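Local coordinates for toxin of toxin-antitoxin system (Rickettsia felis, PDB 3ZVK), which cleaves single-stranded RNA as the magnesium-dependent toxin of the VapBC2 toxin-antitoxin pair and is held in complex with its antitoxin VapB2, at residues 1-10 with 32-43; 20-28 with 126-134. The protein carries 1 engineered substitution. All coordinates share one frame; numbering follows the deposited sequence.

How the contacts relate
Contact 1 (1-10 with 32-43) lies in the core and joins two neighbouring strands of the parallel sheet and the helices that follow them. Contact 2 (20-28 with 126-134) is only partly buried. It sets helix 19-29 against the chain end, just past strand 128-131, outermost in this chain's sheet. Contact 1 runs on backbone hydrogen bonds and aliphatic packing. Contact 2 has no direct hydrogen bond between its segments. It rests on an edge-to-face pair of W132 with Y21, a CH-pi contact from N24 and aliphatic packing from L25 and L28. The two meet where Y3 touches L28 and E130, I34 touches L25, and I9 touches Y21.

Contact 1 (1-10 with 32-43); sequences MIYMLGTNIC and NTIAISSIVLAE. Engineered in segment 1-10: G6 (natural residue Asp).
N32 turns its amide toward M1 and Y3 at the N-terminal end of a strand pair in the parallel sheet of the PIN domain. Its OD1 takes M1 N at 2.8 Å, in the carbonyl plane and on a lone pair. N32 CG lies 3.7 Å from Y3 CE1, at the ring edge, with amide and ring planes 71° apart. N32 ND2 is held by L28 O of helix 19-29. Strands 2-5 and 33-37 then pair through Y3 N to T33 O (2.8 Å) and A35 N to Y3 O, with M1 O and L5 N extending the ladder. I2, T33, M4 and A35 lie on one face of the sheet, Y3 and I34 on the other. M4 bends at chi3 (82°), which brings its CE to 3.7 Å from S37 N. L5 reaches I34 CG2 with CD1.

Beyond the strands the packing passes to the two helices. I36 CG1 sits between its own N and carbonyl carbon (chi1 63°), leaving I36 CG2 to face C10 SG at 3.6 Å. V40 puts CG2 against L5 O and T7 OG1, and its side chain slides past T7 in the opposite direction. T7 CG2 touches E43 CB, the two side chains crossing at about a right angle. E43 OE2 accepts from N98 ND2, and OE1 forms a salt bridge with R85 of the second VapC2 subunit and a hydrogen bond with Y76 of an antitoxin chain. G6, engineered from the Asp that is a predicted magnesium ligand, stands at the N-cap position of helix 7-16. S37 caps helix 38-50: its OG accepts from I39 N and is also bonded to H105. One water bridges the turns, donating to L5 O at 2.7 Å and accepting from S37 N.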
loop_
_atom_site.group_PDB
_atom_site.type_symbol
_atom_site.label_atom_id
_atom_site.label_comp_id
_atom_site.label_asym_id
_atom_site.label_seq_id
_atom_site.Cartn_x
_atom_site.Cartn_y
_atom_site.Cartn_z
ATOM N N MET A 1 17.522 -21.313 18.802
ATOM C CA MET A 1 16.370 -21.673 17.989
ATOM C C MET A 1 15.098 -20.996 18.473
ATOM O O MET A 1 15.160 -20.181 19.385
ATOM C CB MET A 1 16.221 -23.203 17.900
ATOM C CG MET A 1 15.566 -23.850 19.104
ATOM S SD MET A 1 14.670 -25.395 18.756
ATOM C CE MET A 1 13.877 -25.045 17.236
ATOM N N ILE A 2 13.948 -21.314 17.860
ATOM C CA ILE A 2 12.640 -20.760 18.242
ATOM C C ILE A 2 11.901 -21.744 19.149
ATOM O O ILE A 2 11.758 -22.916 18.820
ATOM C CB ILE A 2 11.773 -20.354 17.003
ATOM C CG1 ILE A 2 12.524 -19.354 16.089
ATOM C CG2 ILE A 2 10.405 -19.788 17.420
ATOM C CD1 ILE A 2 11.887 -19.084 14.725
ATOM N N TYR A 3 11.417 -21.251 20.291
ATOM C CA TYR A 3 10.584 -22.019 21.197
ATOM C C TYR A 3 9.216 -21.350 21.168
ATOM O O TYR A 3 9.100 -20.193 21.560
ATOM C CB TYR A 3 11.150 -22.003 22.619
ATOM C CG TYR A 3 12.260 -23.006 22.826
ATOM C CD1 TYR A 3 13.569 -22.713 22.455
ATOM C CD2 TYR A 3 11.998 -24.271 23.376
ATOM C CE1 TYR A 3 14.597 -23.639 22.637
ATOM C CE2 TYR A 3 13.019 -25.197 23.570
ATOM C CZ TYR A 3 14.325 -24.871 23.210
ATOM O OH TYR A 3 15.374 -25.756 23.391
ATOM N N MET A 4 8.198 -22.041 20.660
ATOM C CA MET A 4 6.835 -21.508 20.615
ATOM C C MET A 4 6.048 -22.136 21.757
ATOM O O MET A 4 6.081 -23.367 21.924
ATOM C CB MET A 4 6.170 -21.786 19.259
ATOM C CG MET A 4 6.898 -21.147 18.110
ATOM S SD MET A 4 6.051 -21.182 16.530
ATOM C CE MET A 4 4.962 -19.795 16.739
ATOM N N LEU A 5 5.398 -21.310 22.589
ATOM C CA LEU A 5 4.612 -21.857 23.716
ATOM C C LEU A 5 3.183 -22.112 23.291
ATOM O O LEU A 5 2.590 -21.307 22.552
ATOM C CB LEU A 5 4.620 -20.926 24.954
ATOM C CG LEU A 5 5.934 -20.284 25.330
ATOM C CD1 LEU A 5 5.708 -19.172 26.360
ATOM C CD2 LEU A 5 6.931 -21.334 25.815
ATOM N N GLY A 6 2.661 -23.243 23.731
ATOM C CA GLY A 6 1.280 -23.656 23.484
ATOM C C GLY A 6 0.347 -22.931 24.435
ATOM O O GLY A 6 0.799 -22.238 25.354
ATOM N N THR A 7 -0.950 -23.072 24.220
ATOM C CA THR A 7 -1.983 -22.387 25.000
ATOM C C THR A 7 -1.939 -22.783 26.478
ATOM O O THR A 7 -1.970 -21.895 27.335
ATOM C CB THR A 7 -3.368 -22.593 24.346
ATOM O OG1 THR A 7 -3.272 -22.207 22.968
ATOM C CG2 THR A 7 -4.482 -21.780 25.029
ATOM N N ASN A 8 -1.872 -24.099 26.765
ATOM C CA ASN A 8 -1.825 -24.658 28.112
ATOM C C ASN A 8 -0.661 -24.124 28.926
ATOM O O ASN A 8 -0.875 -23.768 30.076
ATOM C CB ASN A 8 -1.789 -26.193 28.085
ATOM C CG ASN A 8 -2.971 -26.942 27.526
ATOM O OD1 ASN A 8 -2.887 -28.156 27.373
ATOM N ND2 ASN A 8 -4.129 -26.330 27.313
ATOM N N ILE A 9 0.545 -24.011 28.326
ATOM C CA ILE A 9 1.736 -23.450 28.970
ATOM C C ILE A 9 1.451 -22.016 29.365
ATOM O O ILE A 9 1.733 -21.651 30.504
ATOM C CB ILE A 9 3.010 -23.578 28.069
ATOM C CG1 ILE A 9 3.610 -25.004 28.160
ATOM C CG2 ILE A 9 4.068 -22.522 28.389
ATOM C CD1 ILE A 9 4.323 -25.420 29.507
ATOM N N CYS A 10 0.848 -21.224 28.420
ATOM C CA CYS A 10 0.546 -19.810 28.595
ATOM C C CYS A 10 -0.479 -19.559 29.697
ATOM O O CYS A 10 -0.220 -18.703 30.550
ATOM C CB CYS A 10 0.163 -19.156 27.277
ATOM S SG CYS A 10 1.528 -18.981 26.106
ATOM N N ASN A 32 18.029 -18.318 22.703
ATOM C CA ASN A 32 16.913 -18.676 21.820
ATOM C C ASN A 32 15.837 -17.624 21.825
ATOM O O ASN A 32 15.865 -16.731 22.659
ATOM C CB ASN A 32 16.315 -20.047 22.241
ATOM C CG ASN A 32 17.344 -21.114 22.454
ATOM O OD1 ASN A 32 17.879 -21.696 21.522
ATOM N ND2 ASN A 32 17.711 -21.327 23.693
ATOM N N THR A 33 14.880 -17.730 20.895
ATOM C CA THR A 33 13.730 -16.837 20.776
ATOM C C THR A 33 12.501 -17.507 21.358
ATOM O O THR A 33 12.124 -18.606 20.936
ATOM C CB THR A 33 13.483 -16.475 19.297
ATOM O OG1 THR A 33 14.645 -15.847 18.747
ATOM C CG2 THR A 33 12.281 -15.564 19.110
ATOM N N ILE A 34 11.865 -16.828 22.325
ATOM C CA ILE A 34 10.611 -17.267 22.919
ATOM C C ILE A 34 9.494 -16.583 22.181
ATOM O O ILE A 34 9.476 -15.346 22.088
ATOM C CB ILE A 34 10.559 -17.067 24.445
ATOM C CG1 ILE A 34 11.661 -17.984 25.109
ATOM C CG2 ILE A 34 9.130 -17.458 24.963
ATOM C CD1 ILE A 34 12.086 -17.546 26.389
ATOM N N ALA A 35 8.565 -17.389 21.628
ATOM C CA ALA A 35 7.419 -16.873 20.865
ATOM C C ALA A 35 6.095 -17.577 21.132
ATOM O O ALA A 35 6.050 -18.608 21.804
ATOM C CB ALA A 35 7.743 -16.932 19.380
ATOM N N ILE A 36 5.004 -16.998 20.619
ATOM C CA ILE A 36 3.649 -17.572 20.589
ATOM C C ILE A 36 3.056 -17.309 19.233
ATOM O O ILE A 36 3.343 -16.292 18.608
ATOM C CB ILE A 36 2.642 -17.204 21.732
ATOM C CG1 ILE A 36 2.295 -15.703 21.778
ATOM C CG2 ILE A 36 3.042 -17.802 23.092
ATOM C CD1 ILE A 36 0.968 -15.382 22.445
ATOM N N SER A 37 2.239 -18.222 18.778
ATOM C CA SER A 37 1.509 -18.093 17.531
ATOM C C SER A 37 0.409 -17.070 17.789
ATOM O O SER A 37 -0.091 -16.982 18.904
ATOM C CB SER A 37 0.849 -19.434 17.199
ATOM O OG SER A 37 0.147 -19.349 15.972
ATOM N N SER A 38 0.005 -16.320 16.764
ATOM C CA SER A 38 -1.139 -15.422 16.874
ATOM C C SER A 38 -2.403 -16.266 17.234
ATOM O O SER A 38 -3.303 -15.719 17.877
ATOM C CB SER A 38 -1.341 -14.623 15.589
ATOM O OG SER A 38 -1.441 -15.434 14.428
ATOM N N ILE A 39 -2.420 -17.615 16.892
ATOM C CA ILE A 39 -3.496 -18.592 17.218
ATOM C C ILE A 39 -3.610 -18.809 18.749
ATOM O O ILE A 39 -4.709 -18.855 19.285
ATOM C CB ILE A 39 -3.394 -19.945 16.420
ATOM C CG1 ILE A 39 -3.173 -19.747 14.889
ATOM C CG2 ILE A 39 -4.599 -20.855 16.709
ATOM C CD1 ILE A 39 -4.258 -18.891 14.133
ATOM N N VAL A 40 -2.481 -18.880 19.434
ATOM C CA VAL A 40 -2.405 -18.957 20.900
ATOM C C VAL A 40 -2.977 -17.672 21.474
ATOM O O VAL A 40 -3.829 -17.740 22.354
ATOM C CB VAL A 40 -0.970 -19.224 21.448
ATOM C CG1 VAL A 40 -0.913 -19.035 22.965
ATOM C CG2 VAL A 40 -0.489 -20.615 21.050
ATOM N N LEU A 41 -2.557 -16.517 20.930
ATOM C CA LEU A 41 -3.029 -15.193 21.362
ATOM C C LEU A 41 -4.530 -15.027 21.196
ATOM O O LEU A 41 -5.180 -14.451 22.075
ATOM C CB LEU A 41 -2.231 -14.053 20.715
ATOM C CG LEU A 41 -2.532 -12.656 21.240
ATOM C CD1 LEU A 41 -2.298 -12.527 22.782
ATOM C CD2 LEU A 41 -1.907 -11.583 20.371
ATOM N N ALA A 42 -5.100 -15.613 20.121
ATOM C CA ALA A 42 -6.545 -15.616 19.878
ATOM C C ALA A 42 -7.228 -16.319 21.052
ATOM O O ALA A 42 -8.190 -15.790 21.607
ATOM C CB ALA A 42 -6.857 -16.330 18.580
ATOM N N GLU A 43 -6.691 -17.484 21.474
ATOM C CA GLU A 43 -7.220 -18.253 22.598
ATOM C C GLU A 43 -7.089 -17.495 23.927
ATOM O O GLU A 43 -8.033 -17.472 24.709
ATOM C CB GLU A 43 -6.540 -19.626 22.687
ATOM C CG GLU A 43 -6.817 -20.560 21.517
ATOM C CD GLU A 43 -8.196 -21.182 21.420
ATOM O OE1 GLU A 43 -8.829 -21.436 22.470
ATOM O OE2 GLU A 43 -8.658 -21.398 20.280
HETATM O O HOH W 1 2.693 -20.853 19.848
#

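Contact 2 (20-28 with 126-134)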
loop_
_atom_site.group_PDB
_atom_site.type_symbol
_atom_site.label_atom_id
_atom_site.label_comp_id
_atom_site.label_asym_id
_atom_site.label_seq_id
_atom_site.Cartn_x
_atom_site.Cartn_y
_atom_site.Cartn_z
ATOM N N SER A 20 9.492 -22.925 38.091
ATOM C CA SER A 20 10.151 -23.772 37.095
ATOM C C SER A 20 9.981 -23.223 35.665
ATOM O O SER A 20 10.947 -23.232 34.894
ATOM C CB SER A 20 9.763 -25.251 37.253
ATOM O OG SER A 20 8.468 -25.563 36.784
ATOM N N TYR A 21 8.797 -22.646 35.368
ATOM C CA TYR A 21 8.470 -22.015 34.075
ATOM C C TYR A 21 9.349 -20.790 33.828
ATOM O O TYR A 21 9.942 -20.707 32.750
ATOM C CB TYR A 21 6.964 -21.671 33.963
ATOM C CG TYR A 21 6.049 -22.844 33.656
ATOM C CD1 TYR A 21 6.338 -24.127 34.129
ATOM C CD2 TYR A 21 4.834 -22.652 32.993
ATOM C CE1 TYR A 21 5.466 -25.192 33.913
ATOM C CE2 TYR A 21 3.957 -23.721 32.756
ATOM C CZ TYR A 21 4.283 -24.986 33.218
ATOM O OH TYR A 21 3.478 -26.064 32.990
ATOM N N TYR A 22 9.494 -19.863 34.822
ATOM C CA TYR A 22 10.351 -18.690 34.617
ATOM C C TYR A 22 11.830 -19.049 34.526
ATOM O O TYR A 22 12.574 -18.358 33.826
ATOM C CB TYR A 22 10.047 -17.504 35.572
ATOM C CG TYR A 22 10.714 -17.528 36.935
ATOM C CD1 TYR A 22 12.091 -17.318 37.066
ATOM C CD2 TYR A 22 9.959 -17.595 38.100
ATOM C CE1 TYR A 22 12.706 -17.325 38.317
ATOM C CE2 TYR A 22 10.562 -17.555 39.359
ATOM C CZ TYR A 22 11.935 -17.411 39.461
ATOM O OH TYR A 22 12.541 -17.380 40.689
ATOM N N ASN A 23 12.265 -20.122 35.231
ATOM C CA ASN A 23 13.653 -20.558 35.155
ATOM C C ASN A 23 13.970 -21.153 33.782
ATOM O O ASN A 23 15.061 -20.935 33.277
ATOM C CB ASN A 23 14.024 -21.530 36.289
ATOM C CG ASN A 23 14.248 -20.860 37.633
ATOM O OD1 ASN A 23 13.631 -21.213 38.629
ATOM N ND2 ASN A 23 15.164 -19.899 37.709
ATOM N N ASN A 24 13.012 -21.840 33.158
ATOM C CA ASN A 24 13.173 -22.427 31.828
ATOM C C ASN A 24 13.160 -21.341 30.793
ATOM O O ASN A 24 13.923 -21.410 29.829
ATOM C CB ASN A 24 12.020 -23.393 31.528
ATOM C CG ASN A 24 12.108 -24.729 32.228
ATOM O OD1 ASN A 24 13.056 -25.023 32.934
ATOM N ND2 ASN A 24 11.098 -25.559 32.069
ATOM N N LEU A 25 12.297 -20.324 30.998
ATOM C CA LEU A 25 12.161 -19.194 30.088
ATOM C C LEU A 25 13.404 -18.331 30.138
ATOM O O LEU A 25 13.961 -18.046 29.086
ATOM C CB LEU A 25 10.893 -18.363 30.365
ATOM C CG LEU A 25 9.561 -18.968 29.943
ATOM C CD1 LEU A 25 8.419 -18.307 30.670
ATOM C CD2 LEU A 25 9.369 -18.916 28.441
ATOM N N GLU A 26 13.879 -17.958 31.336
ATOM C CA GLU A 26 15.104 -17.156 31.485
ATOM C C GLU A 26 16.318 -17.879 30.884
ATOM O O GLU A 26 17.158 -17.230 30.281
ATOM C CB GLU A 26 15.394 -16.938 32.967
ATOM C CG GLU A 26 15.940 -15.580 33.297
ATOM C CD GLU A 26 15.104 -14.994 34.409
ATOM O OE1 GLU A 26 15.353 -15.330 35.587
ATOM O OE2 GLU A 26 14.154 -14.245 34.101
ATOM N N LEU A 27 16.429 -19.212 31.072
ATOM C CA LEU A 27 17.538 -19.984 30.539
ATOM C C LEU A 27 17.525 -19.989 29.012
ATOM O O LEU A 27 18.571 -19.725 28.393
ATOM C CB LEU A 27 17.547 -21.411 31.093
ATOM C CG LEU A 27 18.531 -22.415 30.442
ATOM C CD1 LEU A 27 20.010 -21.946 30.555
ATOM C CD2 LEU A 27 18.353 -23.775 31.011
ATOM N N LEU A 28 16.353 -20.295 28.424
ATOM C CA LEU A 28 16.174 -20.385 26.999
ATOM C C LEU A 28 16.310 -19.040 26.310
ATOM O O LEU A 28 16.844 -18.998 25.210
ATOM C CB LEU A 28 14.809 -21.046 26.637
ATOM C CG LEU A 28 14.612 -22.542 27.010
ATOM C CD1 LEU A 28 13.221 -22.972 26.668
ATOM C CD2 LEU A 28 15.647 -23.464 26.327
ATOM N N ASN A 126 6.576 -35.107 12.651
ATOM C CA ASN A 126 7.484 -33.999 12.304
ATOM C C ASN A 126 7.473 -32.817 13.305
ATOM O O ASN A 126 8.041 -31.758 13.005
ATOM C CB ASN A 126 7.295 -33.506 10.844
ATOM C CG ASN A 126 6.935 -34.560 9.819
ATOM O OD1 ASN A 126 7.644 -35.558 9.604
ATOM N ND2 ASN A 126 5.830 -34.318 9.136
ATOM N N LEU A 127 6.872 -33.009 14.496
ATOM C CA LEU A 127 6.791 -31.967 15.510
ATOM C C LEU A 127 7.752 -32.186 16.667
ATOM O O LEU A 127 7.710 -33.223 17.321
ATOM C CB LEU A 127 5.333 -31.785 15.994
ATOM C CG LEU A 127 5.055 -30.703 17.035
ATOM C CD1 LEU A 127 4.887 -29.363 16.409
ATOM C CD2 LEU A 127 3.802 -30.976 17.764
ATOM N N ILE A 128 8.629 -31.198 16.909
ATOM C CA ILE A 128 9.552 -31.195 18.046
ATOM C C ILE A 128 8.768 -30.625 19.256
ATOM O O ILE A 128 8.175 -29.542 19.177
ATOM C CB ILE A 128 10.878 -30.425 17.802
ATOM C CG1 ILE A 128 11.401 -30.566 16.336
ATOM C CG2 ILE A 128 11.930 -30.845 18.849
ATOM C CD1 ILE A 128 12.168 -29.279 15.744
ATOM N N LEU A 129 8.736 -31.396 20.344
ATOM C CA LEU A 129 8.007 -31.068 21.573
ATOM C C LEU A 129 8.915 -31.058 22.781
ATOM O O LEU A 129 9.937 -31.749 22.805
ATOM C CB LEU A 129 6.884 -32.095 21.816
ATOM C CG LEU A 129 5.463 -31.600 22.206
ATOM C CD1 LEU A 129 4.762 -30.835 21.074
ATOM C CD2 LEU A 129 4.592 -32.779 22.592
ATOM N N GLU A 130 8.513 -30.278 23.792
ATOM C CA GLU A 130 9.194 -30.160 25.069
ATOM C C GLU A 130 8.090 -29.949 26.096
ATOM O O GLU A 130 7.261 -29.060 25.953
ATOM C CB GLU A 130 10.237 -29.026 25.085
ATOM C CG GLU A 130 11.183 -29.116 26.261
ATOM C CD GLU A 130 12.351 -28.153 26.223
ATOM O OE1 GLU A 130 13.349 -28.413 25.509
ATOM O OE2 GLU A 130 12.311 -27.194 27.019
ATOM N N ASN A 131 8.026 -30.841 27.070
ATOM C CA ASN A 131 7.026 -30.844 28.123
ATOM C C ASN A 131 7.582 -30.236 29.405
ATOM O O ASN A 131 8.610 -30.712 29.918
ATOM C CB ASN A 131 6.543 -32.289 28.378
ATOM C CG ASN A 131 5.261 -32.407 29.170
ATOM O OD1 ASN A 131 5.164 -31.992 30.335
ATOM N ND2 ASN A 131 4.274 -33.067 28.580
ATOM N N TRP A 132 6.896 -29.194 29.926
ATOM C CA TRP A 132 7.254 -28.590 31.196
ATOM C C TRP A 132 6.207 -29.064 32.185
ATOM O O TRP A 132 5.047 -28.712 32.069
ATOM C CB TRP A 132 7.358 -27.064 31.115
ATOM C CG TRP A 132 8.436 -26.508 30.221
ATOM C CD1 TRP A 132 9.385 -27.205 29.537
ATOM C CD2 TRP A 132 8.632 -25.127 29.882
ATOM N NE1 TRP A 132 10.162 -26.349 28.795
ATOM C CE2 TRP A 132 9.729 -25.065 28.996
ATOM C CE3 TRP A 132 7.949 -23.939 30.201
ATOM C CZ2 TRP A 132 10.174 -23.864 28.444
ATOM C CZ3 TRP A 132 8.427 -22.738 29.697
ATOM C CH2 TRP A 132 9.504 -22.711 28.802
ATOM N N ASP A 133 6.581 -29.948 33.095
ATOM C CA ASP A 133 5.633 -30.500 34.056
ATOM C C ASP A 133 5.101 -29.421 34.995
ATOM O O ASP A 133 5.851 -28.541 35.407
ATOM C CB ASP A 133 6.273 -31.667 34.832
ATOM C CG ASP A 133 6.741 -32.831 33.963
ATOM O OD1 ASP A 133 7.466 -32.585 32.968
ATOM O OD2 ASP A 133 6.421 -33.990 34.304
ATOM N N LYS A 134 3.790 -29.465 35.286
ATOM C CA LYS A 134 3.104 -28.517 36.184
ATOM C C LYS A 134 3.558 -28.740 37.640
ATOM O O LYS A 134 3.524 -27.812 38.451
ATOM C CB LYS A 134 1.573 -28.665 36.083
ATOM C CG LYS A 134 0.996 -28.532 34.667
ATOM C CD LYS A 134 -0.532 -28.547 34.679
ATOM C CE LYS A 134 -1.102 -29.420 33.595
ATOM N NZ LYS A 134 -1.665 -30.676 34.140
HETATM O O HOH W 2 8.293 -27.469 34.862
#
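W132 packs against Y21, N24, L25 and L28, where the tail after the last strand of the PIN-domain sheet closes on helix 19-29. Its CB meets Y21 CE1 at 3.9 Å. CG lies anti to the carbonyl carbon, beside the backbone N (chi1 -64°), which lays the indole against the helix. CE3 stands over one face of the Y21 ring, offset toward the rim, in an edge-to-face pair with planes at 66°. N24 covers a face of the indole. Its ND2 lies 3.3 Å from W132 CD2, and its CB sits over the six-membered ring in a CH-pi contact, 3.7 Å from the centroid. The amide is steeply tilted to the indole, at 68°. On the pyrrole edge W132 NE1 donates in the ring plane to E130 OE2, 2.9 Å away and almost straight, which fixes the rotation of the indole. At the far rim W132 CH2 meets L25 CD2 and CZ2 meets L28 CD1, both at the ring edge. A water links S20 OG to D133 O. Y21 OH is hydrogen-bonded to N116. W132 lies between helix 19-29 and the sheet, touching I9 of helix 7-16 and V114 of strand 112-115, while F50 and W46 of an antitoxin chain pack on Y21 and L25.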